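PDB 3KXR: magnesium transporter, putative from Shewanella oneidensis MR-1, which probably carries magnesium or a similar cation across the membrane as a whole transporter, this chain being its intracellular part with the paired CBS domains. Local coordinates for residues I56-V66 and V152-V163; L85-I93 and L101-I109. One frame throughout, in Å; residues are numbered along the deposited sequence.

In the fold
Contact 1 joins loop 56-66, in the first CBS motif, to strands 149-153 and 159-164 of the second. Contact 2 joins the two strands of the hairpin 90-94/100-105, with the loop before it and the first turn of helix 106-109. Contact 1 lies near the middle of the chain, its centre about 4 Å from the chain centre; contact 2 lies about 13 Å from it. The two centres are about 14 Å apart, and the contacts touch. F92 N probably bonds to L65 O at 2.9 Å, and R162 NH2 probably bonds to D86 O at 2.8 Å. E149 ties them, through a salt bridge to R162 and hydrogen bonds from N88, D89 and N90. L159 packs on F92.

Contact 1 (I56-V66 and V152-V163); sequences IGRYTDHQMLV and VIDDAGELIGRV
R162 N donates to D61 O at 2.8 Å, and D61 N donates back to R162 O at 2.9 Å. These bonds make a single antiparallel bridge from the loop before strand 66-68 to strand 159-164, linking the two halves of the CBS pair. Next to the bridge, I160 and G161 both face V152 in a classic beta bulge. A CB on G161 would clash with T60 CG2 and D61 O. H62 ND1 donates to I160 O at 2.8 Å. The N-H...O angle is 139°, a bent bond, although ND1 lies nearly in line with the I160 C=O. The oxygen sits near the ring edge, tilted from the ring plane.

The R162 side chain runs beside that of D61. R162 CG stands between the backbone N and the carbonyl carbon (chi1 76°), and the chain is extended from there to NE, which makes a weak hydrogen bond to Q63 O. Beyond it, NH1 has a salt bridge to E149. D61 OD2 stays 4.2 Å from R162 NH2, beyond a salt bridge. D61 OD1 accepts a hydrogen bond from Q63 N, from above the carboxylate plane, in an Asx turn.

The T60 hydroxyl, OG1, lies against V152 CG1 and CG2. I56 CG1 meets V163 CG2 at 3.7 Å. Selenomethionine M64 and L159 meet tip to tip, SE to CD2 at 3.8 Å. V66 CG2 lies 3.9 Å from L159 CD2.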
loop_
_atom_site.group_PDB
_atom_site.type_symbol
_atom_site.label_atom_id
_atom_site.label_comp_id
_atom_site.label_asym_id
_atom_site.label_seq_id
_atom_site.Cartn_x
_atom_site.Cartn_y
_atom_site.Cartn_z
ATOM N N ILE A 56 25.022 1.475 -12.782
ATOM C CA ILE A 56 23.790 1.617 -13.545
ATOM C C ILE A 56 22.557 0.963 -12.850
ATOM O O ILE A 56 21.393 1.393 -13.042
ATOM C CB ILE A 56 23.972 1.103 -14.972
ATOM C CG1 ILE A 56 22.863 1.678 -15.874
ATOM C CG2 ILE A 56 24.040 -0.454 -15.011
ATOM C CD1 ILE A 56 22.707 3.187 -15.796
ATOM N N GLY A 57 22.809 -0.046 -12.017
ATOM C CA GLY A 57 21.750 -0.636 -11.198
ATOM C C GLY A 57 20.864 0.392 -10.495
ATOM O O GLY A 57 19.665 0.211 -10.331
ATOM N N ARG A 58 21.482 1.466 -10.049
ATOM C CA ARG A 58 20.790 2.506 -9.314
ATOM C C ARG A 58 19.677 3.159 -10.156
ATOM O O ARG A 58 18.656 3.566 -9.590
ATOM C CB ARG A 58 21.826 3.526 -8.844
ATOM C CG ARG A 58 21.267 4.800 -8.317
ATOM C CD ARG A 58 22.336 5.639 -7.672
ATOM N NE ARG A 58 22.667 5.126 -6.352
ATOM C CZ ARG A 58 22.959 5.888 -5.290
ATOM N NH1 ARG A 58 22.962 7.215 -5.351
ATOM N NH2 ARG A 58 23.226 5.317 -4.136
ATOM N N TYR A 59 19.853 3.229 -11.483
ATOM C CA TYR A 59 18.894 3.924 -12.362
ATOM C C TYR A 59 18.089 2.971 -13.225
ATOM O O TYR A 59 17.434 3.376 -14.165
ATOM C CB TYR A 59 19.606 4.935 -13.241
ATOM C CG TYR A 59 20.423 5.880 -12.429
ATOM C CD1 TYR A 59 19.880 7.067 -11.932
ATOM C CD2 TYR A 59 21.737 5.576 -12.116
ATOM C CE1 TYR A 59 20.653 7.943 -11.136
ATOM C CE2 TYR A 59 22.505 6.433 -11.340
ATOM C CZ TYR A 59 21.965 7.609 -10.848
ATOM O OH TYR A 59 22.776 8.415 -10.075
ATOM N N THR A 60 18.138 1.700 -12.871
ATOM C CA THR A 60 17.374 0.657 -13.511
ATOM C C THR A 60 15.878 0.808 -13.332
ATOM O O THR A 60 15.398 1.134 -12.264
ATOM C CB THR A 60 17.765 -0.689 -12.913
ATOM O OG1 THR A 60 19.014 -1.062 -13.485
ATOM C CG2 THR A 60 16.739 -1.757 -13.235
ATOM N N ASP A 61 15.153 0.518 -14.394
ATOM C CA ASP A 61 13.715 0.598 -14.392
ATOM C C ASP A 61 13.176 -0.817 -14.402
ATOM O O ASP A 61 13.547 -1.605 -15.231
ATOM C CB ASP A 61 13.290 1.364 -15.638
ATOM C CG ASP A 61 11.817 1.570 -15.720
ATOM O OD1 ASP A 61 11.089 1.126 -14.812
ATOM O OD2 ASP A 61 11.393 2.169 -16.724
ATOM N N HIS A 62 12.314 -1.144 -13.456
ATOM C CA HIS A 62 11.772 -2.490 -13.341
ATOM C C HIS A 62 10.705 -2.746 -14.397
ATOM O O HIS A 62 10.390 -3.897 -14.669
ATOM C CB HIS A 62 11.159 -2.741 -11.963
ATOM C CG HIS A 62 12.154 -2.801 -10.832
ATOM N ND1 HIS A 62 13.172 -3.737 -10.766
ATOM C CD2 HIS A 62 12.262 -2.052 -9.700
ATOM C CE1 HIS A 62 13.864 -3.556 -9.651
ATOM N NE2 HIS A 62 13.337 -2.535 -8.991
ATOM N N GLN A 63 10.148 -1.670 -14.954
ATOM C CA GLN A 63 9.138 -1.725 -16.033
ATOM C C GLN A 63 9.697 -2.247 -17.331
ATOM O O GLN A 63 10.541 -1.617 -17.953
ATOM C CB GLN A 63 8.563 -0.324 -16.313
ATOM C CG GLN A 63 7.259 -0.118 -15.659
ATOM C CD GLN A 63 6.829 1.315 -15.550
ATOM O OE1 GLN A 63 5.971 1.769 -16.312
ATOM N NE2 GLN A 63 7.361 2.021 -14.553
HETATM N N MSE A 64 9.210 -3.386 -17.767
HETATM C CA MSE A 64 9.740 -3.977 -18.957
HETATM C C MSE A 64 8.858 -5.081 -19.476
HETATM O O MSE A 64 8.036 -5.623 -18.784
HETATM C CB MSE A 64 11.123 -4.550 -18.656
HETATM C CG MSE A 64 11.084 -5.619 -17.594
HETATM SE SE MSE A 64 12.845 -6.359 -17.179
HETATM C CE MSE A 64 12.456 -7.191 -15.405
ATOM N N LEU A 65 9.063 -5.428 -20.727
ATOM C CA LEU A 65 8.451 -6.609 -21.299
ATOM C C LEU A 65 9.366 -7.841 -21.023
ATOM O O LEU A 65 10.473 -7.945 -21.524
ATOM C CB LEU A 65 8.183 -6.351 -22.793
ATOM C CG LEU A 65 6.786 -5.822 -23.208
ATOM C CD1 LEU A 65 6.210 -4.748 -22.331
ATOM C CD2 LEU A 65 6.803 -5.407 -24.673
ATOM N N VAL A 66 8.898 -8.753 -20.176
ATOM C CA VAL A 66 9.621 -9.984 -19.880
ATOM C C VAL A 66 8.652 -11.199 -19.886
ATOM O O VAL A 66 7.507 -11.092 -19.458
ATOM C CB VAL A 66 10.368 -9.863 -18.517
ATOM C CG1 VAL A 66 9.413 -9.343 -17.451
ATOM C CG2 VAL A 66 10.981 -11.181 -18.120
ATOM N N VAL A 152 19.248 -5.083 -17.781
ATOM C CA VAL A 152 20.238 -5.058 -16.742
ATOM C C VAL A 152 20.124 -6.324 -15.884
ATOM O O VAL A 152 19.042 -6.717 -15.464
ATOM C CB VAL A 152 20.065 -3.806 -15.881
ATOM C CG1 VAL A 152 21.088 -3.808 -14.764
ATOM C CG2 VAL A 152 20.204 -2.549 -16.747
ATOM N N ILE A 153 21.250 -6.971 -15.652
ATOM C CA ILE A 153 21.287 -8.150 -14.796
ATOM C C ILE A 153 22.141 -7.888 -13.548
ATOM O O ILE A 153 23.049 -7.049 -13.553
ATOM C CB ILE A 153 21.824 -9.395 -15.546
ATOM C CG1 ILE A 153 23.241 -9.151 -16.079
ATOM C CG2 ILE A 153 20.872 -9.810 -16.674
ATOM C CD1 ILE A 153 23.921 -10.410 -16.517
ATOM N N ASP A 154 21.828 -8.603 -12.477
ATOM C CA ASP A 154 22.564 -8.479 -11.238
ATOM C C ASP A 154 23.750 -9.421 -11.313
ATOM O O ASP A 154 23.959 -10.031 -12.334
ATOM C CB ASP A 154 21.647 -8.722 -10.023
ATOM C CG ASP A 154 21.258 -10.171 -9.842
ATOM O OD1 ASP A 154 21.838 -11.043 -10.533
ATOM O OD2 ASP A 154 20.379 -10.442 -8.983
ATOM N N ASP A 155 24.545 -9.536 -10.258
ATOM C CA ASP A 155 25.732 -10.413 -10.327
ATOM C C ASP A 155 25.380 -11.899 -10.253
ATOM O O ASP A 155 26.232 -12.723 -10.540
ATOM C CB ASP A 155 26.776 -10.063 -9.245
ATOM C CG ASP A 155 26.172 -9.998 -7.845
ATOM O OD1 ASP A 155 24.943 -10.226 -7.709
ATOM O OD2 ASP A 155 26.916 -9.702 -6.872
ATOM N N ALA A 156 24.150 -12.240 -9.853
ATOM C CA ALA A 156 23.645 -13.631 -9.908
ATOM C C ALA A 156 23.107 -14.045 -11.300
ATOM O O ALA A 156 22.701 -15.187 -11.480
ATOM C CB ALA A 156 22.543 -13.827 -8.860
ATOM N N GLY A 157 23.080 -13.117 -12.261
ATOM C CA GLY A 157 22.544 -13.370 -13.604
ATOM C C GLY A 157 21.066 -13.065 -13.782
ATOM O O GLY A 157 20.526 -13.277 -14.856
ATOM N N GLU A 158 20.419 -12.571 -12.729
ATOM C CA GLU A 158 18.991 -12.312 -12.751
ATOM C C GLU A 158 18.680 -10.993 -13.406
ATOM O O GLU A 158 19.301 -9.967 -13.128
ATOM C CB GLU A 158 18.379 -12.288 -11.352
ATOM C CG GLU A 158 18.521 -13.599 -10.588
ATOM C CD GLU A 158 17.742 -13.618 -9.261
ATOM O OE1 GLU A 158 16.974 -12.655 -8.957
ATOM O OE2 GLU A 158 17.894 -14.628 -8.541
ATOM N N LEU A 159 17.681 -11.028 -14.264
ATOM C CA LEU A 159 17.204 -9.834 -14.934
ATOM C C LEU A 159 16.524 -8.974 -13.903
ATOM O O LEU A 159 15.497 -9.349 -13.403
ATOM C CB LEU A 159 16.185 -10.234 -16.013
ATOM C CG LEU A 159 15.573 -9.099 -16.794
ATOM C CD1 LEU A 159 16.720 -8.289 -17.413
ATOM C CD2 LEU A 159 14.604 -9.673 -17.831
ATOM N N ILE A 160 17.092 -7.827 -13.565
ATOM C CA ILE A 160 16.439 -6.964 -12.587
ATOM C C ILE A 160 15.671 -5.786 -13.190
ATOM O O ILE A 160 14.880 -5.143 -12.491
ATOM C CB ILE A 160 17.415 -6.461 -11.541
ATOM C CG1 ILE A 160 18.407 -5.493 -12.172
ATOM C CG2 ILE A 160 18.117 -7.658 -10.861
ATOM C CD1 ILE A 160 19.528 -5.090 -11.206
ATOM N N GLY A 161 15.873 -5.496 -14.469
ATOM C CA GLY A 161 15.188 -4.357 -15.101
ATOM C C GLY A 161 15.859 -3.910 -16.386
ATOM O O GLY A 161 16.641 -4.646 -16.972
ATOM N N ARG A 162 15.568 -2.695 -16.827
ATOM C CA ARG A 162 16.164 -2.202 -18.064
ATOM C C ARG A 162 16.583 -0.750 -17.929
ATOM O O ARG A 162 16.131 -0.058 -17.025
ATOM C CB ARG A 162 15.157 -2.321 -19.193
ATOM C CG ARG A 162 14.105 -1.256 -19.146
ATOM C CD ARG A 162 12.983 -1.522 -20.105
ATOM N NE ARG A 162 11.998 -0.460 -20.008
ATOM C CZ ARG A 162 11.515 0.284 -21.007
ATOM N NH1 ARG A 162 11.891 0.129 -22.275
ATOM N NH2 ARG A 162 10.633 1.218 -20.726
ATOM N N VAL A 163 17.431 -0.306 -18.850
ATOM C CA VAL A 163 17.731 1.095 -18.993
ATOM C C VAL A 163 17.407 1.544 -20.385
ATOM O O VAL A 163 17.728 0.860 -21.323
ATOM C CB VAL A 163 19.187 1.336 -18.773
ATOM C CG1 VAL A 163 19.483 2.815 -19.020
ATOM C CG2 VAL A 163 19.519 0.967 -17.346
#

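Contact 2 (L85-I93 and L101-I109); sequences LDCNDNLFI and LGTVRRYDI
The F92 ring turns its edge to T103, whose OG1 lies in the ring plane 3.4 Å from F92 CD1. That hydroxyl also has a hydrogen bond with Y100 OH. The R106 guanidinium has D89 CA over one face, and its NH2 is 3.5 Å from D89 CB. R106 CG is anti to the backbone N (chi1 171°) and the chain bends at chi3 (50°), which brings the group back along D89. R106 NH2 is 3.0 Å from N88 O, and R106 N bonds to D89 O at 2.9 Å, just where the helix begins. With an alanine here, D89 CA would probably lose this cover and the N88 carbonyl the positive group beside it.

N90, F92, T103 and R105 share one face of the sheet. N90 and R105 point the same way, with amide and guanidinium planes 58° apart. N90 OD1 lies 3.4 Å from R105 CG. Both polar ends reach E147: R105 NH1 by a salt bridge, N90 ND2 by a hydrogen bond. The T103 and N90 side chains cross, T103 CG2 3.5 Å from N90 CB.

L91, I93 and V104 lie on the opposite face. L91 CD2 is 4.0 Å from V104 CG2, and F79 and F80 cover L91. Backbone bonds pair L91 with V104 and I93 with G102. L101 and G102 both face I93: a classic beta bulge in the antiparallel hairpin of a CBS domain.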
loop_
_atom_site.group_PDB
_atom_site.type_symbol
_atom_site.label_atom_id
_atom_site.label_comp_id
_atom_site.label_asym_id
_atom_site.label_seq_id
_atom_site.Cartn_x
_atom_site.Cartn_y
_atom_site.Cartn_z
ATOM N N LEU A 85 4.762 1.360 -23.827
ATOM C CA LEU A 85 5.883 1.578 -22.949
ATOM C C LEU A 85 6.944 2.408 -23.655
ATOM O O LEU A 85 7.224 2.204 -24.841
ATOM C CB LEU A 85 6.461 0.242 -22.602
ATOM C CG LEU A 85 7.146 0.133 -21.279
ATOM C CD1 LEU A 85 6.079 0.305 -20.233
ATOM C CD2 LEU A 85 7.791 -1.263 -21.233
ATOM N N ASP A 86 7.512 3.362 -22.933
ATOM C CA ASP A 86 8.554 4.210 -23.468
ATOM C C ASP A 86 9.778 3.390 -23.912
ATOM O O ASP A 86 10.209 2.463 -23.216
ATOM C CB ASP A 86 8.961 5.238 -22.406
ATOM C CG ASP A 86 9.815 6.348 -22.960
ATOM O OD1 ASP A 86 9.542 6.831 -24.075
ATOM O OD2 ASP A 86 10.765 6.755 -22.271
ATOM N N CYS A 87 10.328 3.730 -25.070
ATOM C CA CYS A 87 11.567 3.135 -25.546
ATOM C C CYS A 87 11.550 1.654 -25.501
ATOM O O CYS A 87 12.429 1.039 -24.915
ATOM C CB CYS A 87 12.739 3.566 -24.690
ATOM S SG CYS A 87 13.304 5.132 -25.136
ATOM N N ASN A 88 10.554 1.071 -26.135
ATOM C CA ASN A 88 10.380 -0.330 -26.032
ATOM C C ASN A 88 10.221 -0.912 -27.385
ATOM O O ASN A 88 9.284 -0.585 -28.085
ATOM C CB ASN A 88 9.152 -0.632 -25.217
ATOM C CG ASN A 88 8.869 -2.116 -25.136
ATOM O OD1 ASN A 88 7.745 -2.536 -25.413
ATOM N ND2 ASN A 88 9.888 -2.922 -24.761
ATOM N N ASP A 89 11.150 -1.766 -27.777
ATOM C CA ASP A 89 10.872 -2.642 -28.898
ATOM C C ASP A 89 11.539 -4.004 -28.787
ATOM O O ASP A 89 11.721 -4.679 -29.786
ATOM C CB ASP A 89 11.236 -1.950 -30.205
ATOM C CG ASP A 89 12.703 -1.921 -30.425
ATOM O OD1 ASP A 89 13.456 -2.230 -29.449
ATOM O OD2 ASP A 89 13.094 -1.631 -31.578
ATOM N N ASN A 90 11.864 -4.401 -27.559
ATOM C CA ASN A 90 12.440 -5.697 -27.278
ATOM C C ASN A 90 11.723 -6.308 -26.106
ATOM O O ASN A 90 11.089 -5.627 -25.311
ATOM C CB ASN A 90 13.937 -5.576 -26.973
ATOM C CG ASN A 90 14.741 -5.313 -28.193
ATOM O OD1 ASN A 90 14.305 -5.600 -29.297
ATOM N ND2 ASN A 90 15.919 -4.761 -28.025
ATOM N N LEU A 91 11.863 -7.614 -25.987
ATOM C CA LEU A 91 11.241 -8.336 -24.891
ATOM C C LEU A 91 12.245 -9.367 -24.364
ATOM O O LEU A 91 12.985 -9.983 -25.139
ATOM C CB LEU A 91 9.948 -8.940 -25.409
ATOM C CG LEU A 91 9.012 -9.754 -24.546
ATOM C CD1 LEU A 91 7.601 -9.679 -25.136
ATOM C CD2 LEU A 91 9.541 -11.162 -24.555
ATOM N N PHE A 92 12.312 -9.498 -23.052
ATOM C CA PHE A 92 13.365 -10.269 -22.430
ATOM C C PHE A 92 12.855 -11.606 -21.949
ATOM O O PHE A 92 11.751 -11.683 -21.422
ATOM C CB PHE A 92 13.962 -9.455 -21.281
ATOM C CG PHE A 92 14.412 -8.108 -21.718
ATOM C CD1 PHE A 92 15.236 -7.968 -22.828
ATOM C CD2 PHE A 92 13.969 -6.962 -21.081
ATOM C CE1 PHE A 92 15.633 -6.706 -23.263
ATOM C CE2 PHE A 92 14.372 -5.687 -21.519
ATOM C CZ PHE A 92 15.196 -5.571 -22.613
ATOM N N ILE A 93 13.645 -12.655 -22.151
ATOM C CA ILE A 93 13.250 -14.007 -21.780
ATOM C C ILE A 93 14.074 -14.460 -20.624
ATOM O O ILE A 93 15.310 -14.339 -20.650
ATOM C CB ILE A 93 13.452 -15.010 -22.933
ATOM C CG1 ILE A 93 12.720 -14.528 -24.172
ATOM C CG2 ILE A 93 12.967 -16.417 -22.560
ATOM C CD1 ILE A 93 11.245 -14.305 -23.990
ATOM N N LEU A 101 18.053 -15.044 -20.153
ATOM C CA LEU A 101 18.512 -15.892 -21.256
ATOM C C LEU A 101 18.803 -15.118 -22.569
ATOM O O LEU A 101 19.654 -15.507 -23.327
ATOM C CB LEU A 101 17.421 -16.927 -21.555
ATOM C CG LEU A 101 16.949 -17.858 -20.436
ATOM C CD1 LEU A 101 15.939 -18.814 -20.982
ATOM C CD2 LEU A 101 18.156 -18.633 -19.827
ATOM N N GLY A 102 18.039 -14.071 -22.872
ATOM C CA GLY A 102 18.169 -13.362 -24.148
ATOM C C GLY A 102 17.029 -12.397 -24.432
ATOM O O GLY A 102 16.145 -12.203 -23.617
ATOM N N THR A 103 17.058 -11.820 -25.618
ATOM C CA THR A 103 16.152 -10.778 -26.037
ATOM C C THR A 103 15.517 -11.187 -27.346
ATOM O O THR A 103 16.202 -11.683 -28.235
ATOM C CB THR A 103 16.976 -9.481 -26.280
ATOM O OG1 THR A 103 17.581 -9.086 -25.047
ATOM C CG2 THR A 103 16.138 -8.319 -26.849
ATOM N N VAL A 104 14.210 -10.987 -27.483
ATOM C CA VAL A 104 13.584 -11.104 -28.808
ATOM C C VAL A 104 13.139 -9.726 -29.258
ATOM O O VAL A 104 12.647 -8.971 -28.452
ATOM C CB VAL A 104 12.401 -12.122 -28.828
ATOM C CG1 VAL A 104 12.814 -13.460 -28.179
ATOM C CG2 VAL A 104 11.182 -11.569 -28.132
ATOM N N ARG A 105 13.296 -9.402 -30.530
ATOM C CA ARG A 105 12.892 -8.084 -31.043
ATOM C C ARG A 105 11.520 -8.043 -31.642
ATOM O O ARG A 105 11.126 -8.929 -32.374
ATOM C CB ARG A 105 13.793 -7.639 -32.165
ATOM C CG ARG A 105 15.229 -7.601 -31.836
ATOM C CD ARG A 105 15.929 -7.035 -33.049
ATOM N NE ARG A 105 17.357 -7.160 -32.876
ATOM C CZ ARG A 105 18.113 -6.362 -32.115
ATOM N NH1 ARG A 105 17.566 -5.332 -31.449
ATOM N NH2 ARG A 105 19.440 -6.589 -32.033
ATOM N N ARG A 106 10.824 -6.946 -31.424
ATOM C CA ARG A 106 9.516 -6.798 -32.007
ATOM C C ARG A 106 9.499 -7.130 -33.496
ATOM O O ARG A 106 8.659 -7.896 -33.961
ATOM C CB ARG A 106 8.990 -5.381 -31.827
ATOM C CG ARG A 106 7.748 -5.196 -32.622
ATOM C CD ARG A 106 6.814 -4.193 -32.101
ATOM N NE ARG A 106 7.507 -2.968 -31.838
ATOM C CZ ARG A 106 7.186 -2.157 -30.843
ATOM N NH1 ARG A 106 6.148 -2.415 -30.032
ATOM N NH2 ARG A 106 7.900 -1.068 -30.670
ATOM N N TYR A 107 10.392 -6.514 -34.255
ATOM C CA TYR A 107 10.356 -6.671 -35.694
ATOM C C TYR A 107 10.482 -8.143 -36.117
ATOM O O TYR A 107 9.782 -8.588 -37.018
ATOM C CB TYR A 107 11.428 -5.840 -36.361
ATOM C CG TYR A 107 11.418 -5.975 -37.865
ATOM C CD1 TYR A 107 10.676 -5.102 -38.649
ATOM C CD2 TYR A 107 12.143 -6.989 -38.505
ATOM C CE1 TYR A 107 10.659 -5.221 -40.017
ATOM C CE2 TYR A 107 12.134 -7.112 -39.874
ATOM C CZ TYR A 107 11.389 -6.219 -40.626
ATOM O OH TYR A 107 11.355 -6.314 -41.999
ATOM N N ASP A 108 11.356 -8.884 -35.456
ATOM C CA ASP A 108 11.522 -10.293 -35.775
ATOM C C ASP A 108 10.338 -11.088 -35.304
ATOM O O ASP A 108 9.886 -11.954 -36.032
ATOM C CB ASP A 108 12.797 -10.914 -35.178
ATOM C CG ASP A 108 14.063 -10.142 -35.548
ATOM O OD1 ASP A 108 14.148 -9.601 -36.686
ATOM O OD2 ASP A 108 14.968 -10.057 -34.671
ATOM N N ILE A 109 9.805 -10.829 -34.117
ATOM C CA ILE A 109 8.768 -11.723 -33.647
ATOM C C ILE A 109 7.444 -11.570 -34.370
ATOM O O ILE A 109 6.606 -12.468 -34.283
ATOM C CB ILE A 109 8.502 -11.712 -32.124
ATOM C CG1 ILE A 109 7.758 -10.484 -31.721
ATOM C CG2 ILE A 109 9.754 -12.016 -31.272
ATOM C CD1 ILE A 109 6.340 -10.804 -31.485
#